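Long-range contact in cellulosome anchoring protein cohesin region (Clostridium thermocellum, PDB 4DH2), which binds a type I dockerin through its cohesin domain, a protein-protein interaction by which cellulosome components are held together, and may also bind carbohydrate: residues T128-S139 against A151-K162. Numbering follows the deposited sequence.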
ATOM      1  N   THR A 128     -20.700   9.196  25.791  1.00 31.48           N
ATOM      2  CA  THR A 128     -20.013   8.072  26.370  1.00 39.34           C
ATOM      3  C   THR A 128     -19.554   7.119  25.260  1.00 37.12           C
ATOM      4  O   THR A 128     -18.860   6.157  25.539  1.00 30.20           O
ATOM      5  CB  THR A 128     -20.927   7.288  27.308  1.00 45.43           C
ATOM      6  OG1 THR A 128     -22.032   6.765  26.563  1.00 40.97           O
ATOM      7  CG2 THR A 128     -21.440   8.178  28.440  1.00 58.08           C
ATOM      8  N   LYS A 129     -19.958   7.376  24.016  1.00 34.76           N
ATOM      9  CA  LYS A 129     -19.589   6.489  22.908  1.00 32.75           C
ATOM     10  C   LYS A 129     -19.201   7.336  21.696  1.00 33.18           C
ATOM     11  O   LYS A 129     -19.949   8.242  21.312  1.00 24.42           O
ATOM     12  CB  LYS A 129     -20.765   5.574  22.547  1.00 39.39           C
ATOM     13  CG  LYS A 129     -20.444   4.496  21.526  1.00 40.01           C
ATOM     14  CD  LYS A 129     -21.691   3.759  21.068  1.00 53.59           C
ATOM     15  CE  LYS A 129     -22.098   2.675  22.050  1.00 71.33           C
ATOM     16  NZ  LYS A 129     -23.153   1.776  21.490  1.00 81.06           N
ATOM     17  N   LYS A 130     -18.038   7.061  21.113  1.00 27.93           N
ATOM     18  CA  LYS A 130     -17.623   7.724  19.875  1.00 24.19           C
ATOM     19  C   LYS A 130     -17.217   6.685  18.830  1.00 22.43           C
ATOM     20  O   LYS A 130     -17.043   5.493  19.136  1.00 22.34           O
ATOM     21  CB  LYS A 130     -16.487   8.743  20.095  1.00 25.11           C
ATOM     22  CG  LYS A 130     -16.906  10.061  20.762  1.00 24.75           C
ATOM     23  CD  LYS A 130     -15.725  10.974  20.921  1.00 27.81           C
ATOM     24  CE  LYS A 130     -16.106  12.311  21.576  1.00 37.20           C
ATOM     25  NZ  LYS A 130     -17.027  13.155  20.758  1.00 34.43           N
ATOM     26  N   TYR A 131     -17.134   7.141  17.582  1.00 22.58           N
ATOM     27  CA  TYR A 131     -16.693   6.308  16.462  1.00 23.02           C
ATOM     28  C   TYR A 131     -15.554   6.994  15.743  1.00 27.11           C
ATOM     29  O   TYR A 131     -15.569   8.204  15.549  1.00 21.52           O
ATOM     30  CB  TYR A 131     -17.841   6.098  15.472  1.00 22.08           C
ATOM     31  CG  TYR A 131     -19.031   5.426  16.096  1.00 23.87           C
ATOM     32  CD1 TYR A 131     -19.077   4.044  16.208  1.00 24.45           C
ATOM     33  CD2 TYR A 131     -20.088   6.157  16.603  1.00 33.44           C
ATOM     34  CE1 TYR A 131     -20.155   3.400  16.782  1.00 28.35           C
ATOM     35  CE2 TYR A 131     -21.189   5.519  17.181  1.00 35.10           C
ATOM     36  CZ  TYR A 131     -21.207   4.135  17.268  1.00 34.66           C
ATOM     37  OH  TYR A 131     -22.275   3.465  17.832  1.00 36.95           O
ATOM     38  N   SER A 132     -14.548   6.237  15.334  1.00 28.40           N
ATOM     39  CA  SER A 132     -13.478   6.839  14.561  1.00 20.82           C
ATOM     40  C   SER A 132     -13.312   6.049  13.264  1.00 23.02           C
ATOM     41  O   SER A 132     -13.204   4.832  13.280  1.00 26.77           O
ATOM     42  CB  SER A 132     -12.169   6.858  15.326  1.00 27.74           C
ATOM     43  OG  SER A 132     -11.259   7.741  14.705  1.00 25.63           O
ATOM     44  N   LEU A 133     -13.303   6.760  12.153  1.00 20.02           N
ATOM     45  CA  LEU A 133     -13.353   6.147  10.827  1.00 18.35           C
ATOM     46  C   LEU A 133     -11.956   5.869  10.302  1.00 22.04           C
ATOM     47  O   LEU A 133     -11.051   6.672  10.491  1.00 27.05           O
ATOM     48  CB  LEU A 133     -14.060   7.163   9.909  1.00 29.05           C
ATOM     49  CG  LEU A 133     -14.744   6.749   8.617  1.00 36.19           C
ATOM     50  CD1 LEU A 133     -15.870   5.786   8.878  1.00 40.17           C
ATOM     51  CD2 LEU A 133     -15.264   8.024   7.936  1.00 36.79           C
ATOM     52  N   ILE A 134     -11.798   4.742   9.617  1.00 19.99           N
ATOM     53  CA  ILE A 134     -10.553   4.434   8.949  1.00 19.00           C
ATOM     54  C   ILE A 134     -10.904   4.396   7.467  1.00 23.35           C
ATOM     55  O   ILE A 134     -11.740   3.593   7.044  1.00 23.46           O
ATOM     56  CB  ILE A 134      -9.994   3.114   9.441  1.00 21.67           C
ATOM     57  CG1 ILE A 134      -9.482   3.292  10.881  1.00 25.86           C
ATOM     58  CG2 ILE A 134      -8.822   2.659   8.548  1.00 26.82           C
ATOM     59  CD1 ILE A 134      -9.252   2.027  11.567  1.00 32.44           C
ATOM     60  N   THR A 135     -10.287   5.287   6.695  1.00 21.78           N
ATOM     61  CA  THR A 135     -10.679   5.468   5.313  1.00 20.28           C
ATOM     62  C   THR A 135      -9.566   5.033   4.383  1.00 26.41           C
ATOM     63  O   THR A 135      -8.478   4.675   4.824  1.00 21.37           O
ATOM     64  CB  THR A 135     -10.991   6.910   5.007  1.00 19.69           C
ATOM     65  OG1 THR A 135      -9.838   7.712   5.249  1.00 25.34           O
ATOM     66  CG2 THR A 135     -12.107   7.411   5.919  1.00 24.32           C
ATOM     67  N   PHE A 136      -9.837   5.091   3.088  1.00 24.76           N
ATOM     68  CA  PHE A 136      -8.839   4.678   2.106  1.00 27.43           C
ATOM     69  C   PHE A 136      -8.436   5.791   1.215  1.00 32.99           C
ATOM     70  O   PHE A 136      -9.224   6.689   0.943  1.00 30.18           O
ATOM     71  CB  PHE A 136      -9.417   3.633   1.196  1.00 27.38           C
ATOM     72  CG  PHE A 136      -9.626   2.352   1.844  1.00 25.63           C
ATOM     73  CD1 PHE A 136      -8.584   1.482   2.025  1.00 25.08           C
ATOM     74  CD2 PHE A 136     -10.880   1.990   2.289  1.00 31.19           C
ATOM     75  CE1 PHE A 136      -8.773   0.289   2.643  1.00 31.09           C
ATOM     76  CE2 PHE A 136     -11.058   0.792   2.914  1.00 25.46           C
ATOM     77  CZ  PHE A 136     -10.029  -0.057   3.081  1.00 28.58           C
ATOM     78  N   GLY A 137      -7.215   5.696   0.709  1.00 28.72           N
ATOM     79  CA  GLY A 137      -6.806   6.499  -0.418  1.00 39.50           C
ATOM     80  C   GLY A 137      -6.692   5.664  -1.686  1.00 27.50           C
ATOM     81  O   GLY A 137      -7.496   4.762  -1.993  1.00 30.60           O
ATOM     82  N   GLU A 138      -5.647   5.967  -2.410  1.00 30.34           N
ATOM     83  CA  GLU A 138      -5.294   5.198  -3.602  1.00 37.55           C
ATOM     84  C   GLU A 138      -5.088   3.696  -3.301  1.00 23.53           C
ATOM     85  O   GLU A 138      -4.669   3.271  -2.230  1.00 23.12           O
ATOM     86  CB  GLU A 138      -4.047   5.788  -4.272  1.00 57.13           C
ATOM     87  CG  GLU A 138      -2.798   5.784  -3.401  1.00 71.52           C
ATOM     88  CD  GLU A 138      -2.216   4.396  -3.228  1.00 73.15           C
ATOM     89  OE1 GLU A 138      -1.722   4.107  -2.116  1.00 63.81           O
ATOM     90  OE2 GLU A 138      -2.252   3.603  -4.204  1.00 72.22           O
ATOM     91  N   SER A 139      -5.441   2.899  -4.286  1.00 19.43           N
ATOM     92  CA  SER A 139      -5.420   1.482  -4.178  1.00 17.68           C
ATOM     93  C   SER A 139      -5.158   0.982  -5.586  1.00 18.12           C
ATOM     94  O   SER A 139      -5.920   1.272  -6.509  1.00 20.43           O
ATOM     95  CB  SER A 139      -6.783   0.992  -3.702  1.00 23.24           C
ATOM     96  OG  SER A 139      -6.931  -0.388  -3.872  1.00 43.53           O
ATOM     97  N   ALA A 151     -10.127  -3.354  -6.634  1.00 17.62           N
ATOM     98  CA  ALA A 151     -10.283  -3.576  -5.214  1.00 16.45           C
ATOM     99  C   ALA A 151     -11.539  -2.836  -4.757  1.00 16.82           C
ATOM    100  O   ALA A 151     -11.607  -1.621  -4.860  1.00 20.06           O
ATOM    101  CB  ALA A 151      -9.080  -3.037  -4.461  1.00 23.14           C
ATOM    102  N   VAL A 152     -12.533  -3.574  -4.297  1.00 19.21           N
ATOM    103  CA  VAL A 152     -13.708  -2.935  -3.747  1.00 17.92           C
ATOM    104  C   VAL A 152     -13.409  -2.613  -2.282  1.00 17.22           C
ATOM    105  O   VAL A 152     -13.338  -3.513  -1.450  1.00 16.56           O
ATOM    106  CB  VAL A 152     -14.919  -3.864  -3.800  1.00 19.82           C
ATOM    107  CG1 VAL A 152     -16.165  -3.119  -3.229  1.00 20.81           C
ATOM    108  CG2 VAL A 152     -15.149  -4.403  -5.219  1.00 21.41           C
ATOM    109  N   LEU A 153     -13.244  -1.344  -1.988  1.00 18.33           N
ATOM    110  CA  LEU A 153     -12.838  -0.927  -0.653  1.00 22.51           C
ATOM    111  C   LEU A 153     -14.033  -0.682   0.277  1.00 20.17           C
ATOM    112  O   LEU A 153     -15.014  -0.013  -0.063  1.00 21.37           O
ATOM    113  CB  LEU A 153     -12.057   0.353  -0.774  1.00 18.09           C
ATOM    114  CG  LEU A 153     -10.850   0.310  -1.725  1.00 21.61           C
ATOM    115  CD1 LEU A 153     -10.191   1.650  -1.805  1.00 23.46           C
ATOM    116  CD2 LEU A 153      -9.844  -0.748  -1.287  1.00 24.40           C
ATOM    117  N   LYS A 154     -13.944  -1.239   1.461  1.00 18.40           N
ATOM    118  CA  LYS A 154     -14.946  -1.028   2.469  0.53 19.44           C
ATOM    119  C   LYS A 154     -14.280  -0.429   3.698  1.00 20.75           C
ATOM    120  O   LYS A 154     -13.406  -1.037   4.276  1.00 21.36           O
ATOM    121  CB  LYS A 154     -15.615  -2.361   2.766  0.53 21.97           C
ATOM    122  CG  LYS A 154     -16.275  -2.994   1.540  0.53 23.79           C
ATOM    123  CD  LYS A 154     -16.486  -4.492   1.740  0.53 34.54           C
ATOM    124  CE  LYS A 154     -17.538  -5.065   0.797  0.53 36.80           C
ATOM    125  NZ  LYS A 154     -17.708  -6.528   1.057  0.53 40.39           N
ATOM    126  N   GLU A 155     -14.695   0.785   4.052  1.00 20.97           N
ATOM    127  CA  GLU A 155     -14.113   1.505   5.170  1.00 21.34           C
ATOM    128  C   GLU A 155     -14.512   0.807   6.450  1.00 22.71           C
ATOM    129  O   GLU A 155     -15.374  -0.074   6.440  1.00 23.27           O
ATOM    130  CB  GLU A 155     -14.608   2.935   5.189  1.00 22.19           C
ATOM    131  CG  GLU A 155     -14.038   3.751   4.047  1.00 23.08           C
ATOM    132  CD  GLU A 155     -14.506   5.205   4.006  1.00 24.82           C
ATOM    133  OE1 GLU A 155     -15.530   5.556   4.629  1.00 27.82           O
ATOM    134  OE2 GLU A 155     -13.847   6.007   3.302  1.00 32.75           O
ATOM    135  N   GLY A 156     -13.894   1.205   7.545  1.00 28.34           N
ATOM    136  CA  GLY A 156     -14.159   0.570   8.823  1.00 38.83           C
ATOM    137  C   GLY A 156     -14.222   1.607   9.915  1.00 25.99           C
ATOM    138  O   GLY A 156     -13.915   2.779   9.691  1.00 19.46           O
ATOM    139  N   LYS A 157     -14.623   1.188  11.111  1.00 25.92           N
ATOM    140  CA  LYS A 157     -14.755   2.126  12.217  1.00 27.64           C
ATOM    141  C   LYS A 157     -14.233   1.468  13.469  1.00 19.71           C
ATOM    142  O   LYS A 157     -14.302   0.238  13.602  1.00 25.34           O
ATOM    143  CB  LYS A 157     -16.223   2.498  12.469  1.00 38.39           C
ATOM    144  CG  LYS A 157     -17.133   1.270  12.386  1.00 37.09           C
ATOM    145  CD  LYS A 157     -18.444   1.427  13.117  1.00 39.58           C
ATOM    146  CE  LYS A 157     -19.286   0.164  12.936  1.00 34.42           C
ATOM    147  NZ  LYS A 157     -20.675   0.335  13.405  1.00 59.31           N
ATOM    148  N   VAL A 158     -13.700   2.296  14.349  1.00 23.96           N
ATOM    149  CA  VAL A 158     -13.387   1.903  15.700  1.00 20.74           C
ATOM    150  C   VAL A 158     -14.463   2.540  16.562  1.00 27.91           C
ATOM    151  O   VAL A 158     -14.648   3.759  16.537  1.00 28.60           O
ATOM    152  CB  VAL A 158     -12.025   2.424  16.164  1.00 29.44           C
ATOM    153  CG1 VAL A 158     -11.747   1.958  17.607  1.00 29.07           C
ATOM    154  CG2 VAL A 158     -10.921   1.956  15.209  1.00 35.84           C
ATOM    155  N   GLU A 159     -15.180   1.696  17.289  1.00 22.53           N
ATOM    156  CA  GLU A 159     -16.165   2.159  18.245  1.00 19.99           C
ATOM    157  C   GLU A 159     -15.445   2.311  19.561  1.00 26.45           C
ATOM    158  O   GLU A 159     -14.754   1.391  19.994  1.00 26.22           O
ATOM    159  CB  GLU A 159     -17.287   1.136  18.390  1.00 27.07           C
ATOM    160  CG  GLU A 159     -18.255   1.500  19.520  1.00 38.52           C
ATOM    161  CD  GLU A 159     -19.503   0.651  19.529  1.00 51.81           C
ATOM    162  OE1 GLU A 159     -19.839   0.084  18.469  1.00 50.08           O
ATOM    163  OE2 GLU A 159     -20.148   0.558  20.598  1.00 57.27           O
ATOM    164  N   ILE A 160     -15.567   3.478  20.170  1.00 22.59           N
ATOM    165  CA  ILE A 160     -14.797   3.813  21.347  1.00 22.27           C
ATOM    166  C   ILE A 160     -15.708   4.172  22.514  1.00 26.61           C
ATOM    167  O   ILE A 160     -16.535   5.089  22.418  1.00 25.74           O
ATOM    168  CB  ILE A 160     -13.916   5.014  21.070  1.00 24.40           C
ATOM    169  CG1 ILE A 160     -13.080   4.791  19.815  1.00 25.28           C
ATOM    170  CG2 ILE A 160     -13.004   5.297  22.248  1.00 25.66           C
ATOM    171  CD1 ILE A 160     -12.437   6.089  19.315  1.00 30.87           C
ATOM    172  N   GLU A 161     -15.570   3.441  23.611  1.00 26.71           N
ATOM    173  CA  GLU A 161     -16.369   3.734  24.825  1.00 25.23           C
ATOM    174  C   GLU A 161     -15.553   4.538  25.820  1.00 31.14           C
ATOM    175  O   GLU A 161     -14.362   4.308  25.993  1.00 29.33           O
ATOM    176  CB  GLU A 161     -16.875   2.443  25.480  1.00 43.66           C
ATOM    177  CG  GLU A 161     -18.152   1.881  24.877  1.00 70.64           C
ATOM    178  CD  GLU A 161     -17.937   1.209  23.529  1.00 87.31           C
ATOM    179  OE1 GLU A 161     -16.788   0.813  23.223  0.61 92.95           O
ATOM    180  OE2 GLU A 161     -18.922   1.071  22.774  1.00 85.93           O
ATOM    181  N   LYS A 162     -16.206   5.472  26.494  1.00 28.69           N
ATOM    182  CA  LYS A 162     -15.538   6.298  27.462  1.00 34.67           C
ATOM    183  C   LYS A 162     -15.206   5.396  28.641  1.00 41.08           C
ATOM    184  O   LYS A 162     -15.968   4.487  28.971  1.00 39.13           O
ATOM    185  CB  LYS A 162     -16.444   7.448  27.922  1.00 39.07           C
ATOM    186  CG  LYS A 162     -15.713   8.478  28.775  1.00 48.21           C
ATOM    187  CD  LYS A 162     -16.596   9.656  29.182  1.00 52.87           C
ATOM    188  CE  LYS A 162     -15.820  10.647  30.059  1.00 59.25           C
ATOM    189  NZ  LYS A 162     -16.559  11.922  30.316  1.00 59.62           N
TER
HETATM  190  O   HOH W   1     -12.229   5.911   1.518  1.00 37.65           O
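The last two strands of the cohesin domain form an antiparallel beta hairpin, in which Lys130, Ser132 and Ile134 make hydrogen-bonded pairs with Ile160, Val158 and Gly156. Six backbone bonds join these pairs, from the short Ile160 N to Lys130 O at 2.7 Å to the longer Gly156 N to Ile134 O at 3.3 Å; Lys162 N to Thr128 O closes the far end. On the buried face, Ile134 CD1 meets Val158 CG2 at 4.0 Å, and both side chains also reach Ile34 of strand 31-39.

The other face carries a charged cluster. Lys129 has CG anti to its backbone N (chi1 -173°) and bends at chi3, which brings CE and NZ up to OE2 of Glu159; NZ makes a salt bridge to Glu159 OE2 at 3.4 Å. Glu159 OE2 lies only 2.5 Å from Glu161 OE2, close enough that one acid probably holds a proton. The Tyr131 ring runs alongside Glu159 in the same direction, its CE1 against CG and OE1, with the ring and carboxylate planes 64° apart.

Beyond Gly156 the strands part, and side chains, perhaps with a water, take over from direct backbone bonds. Leu153 CB sits over one face of the Phe136 ring in a CH-pi contact, 4.0 Å from the centroid, while Lys154 O approaches the ring edge at CE2. The extended Glu155 passes Phe136 in the opposite direction to lie beside Thr135. A water that accepts from Phe136 N also lies 2.4 Å from Glu155 OE2, so short that this half of the bridge is doubtful. Ser139 OG, buried against Ala151 CB at 3.5 Å, has no polar partner. Paired closely at one end and spread around an interruption at the other, this hairpin belongs to the beta-sandwich fold characteristic of cohesins.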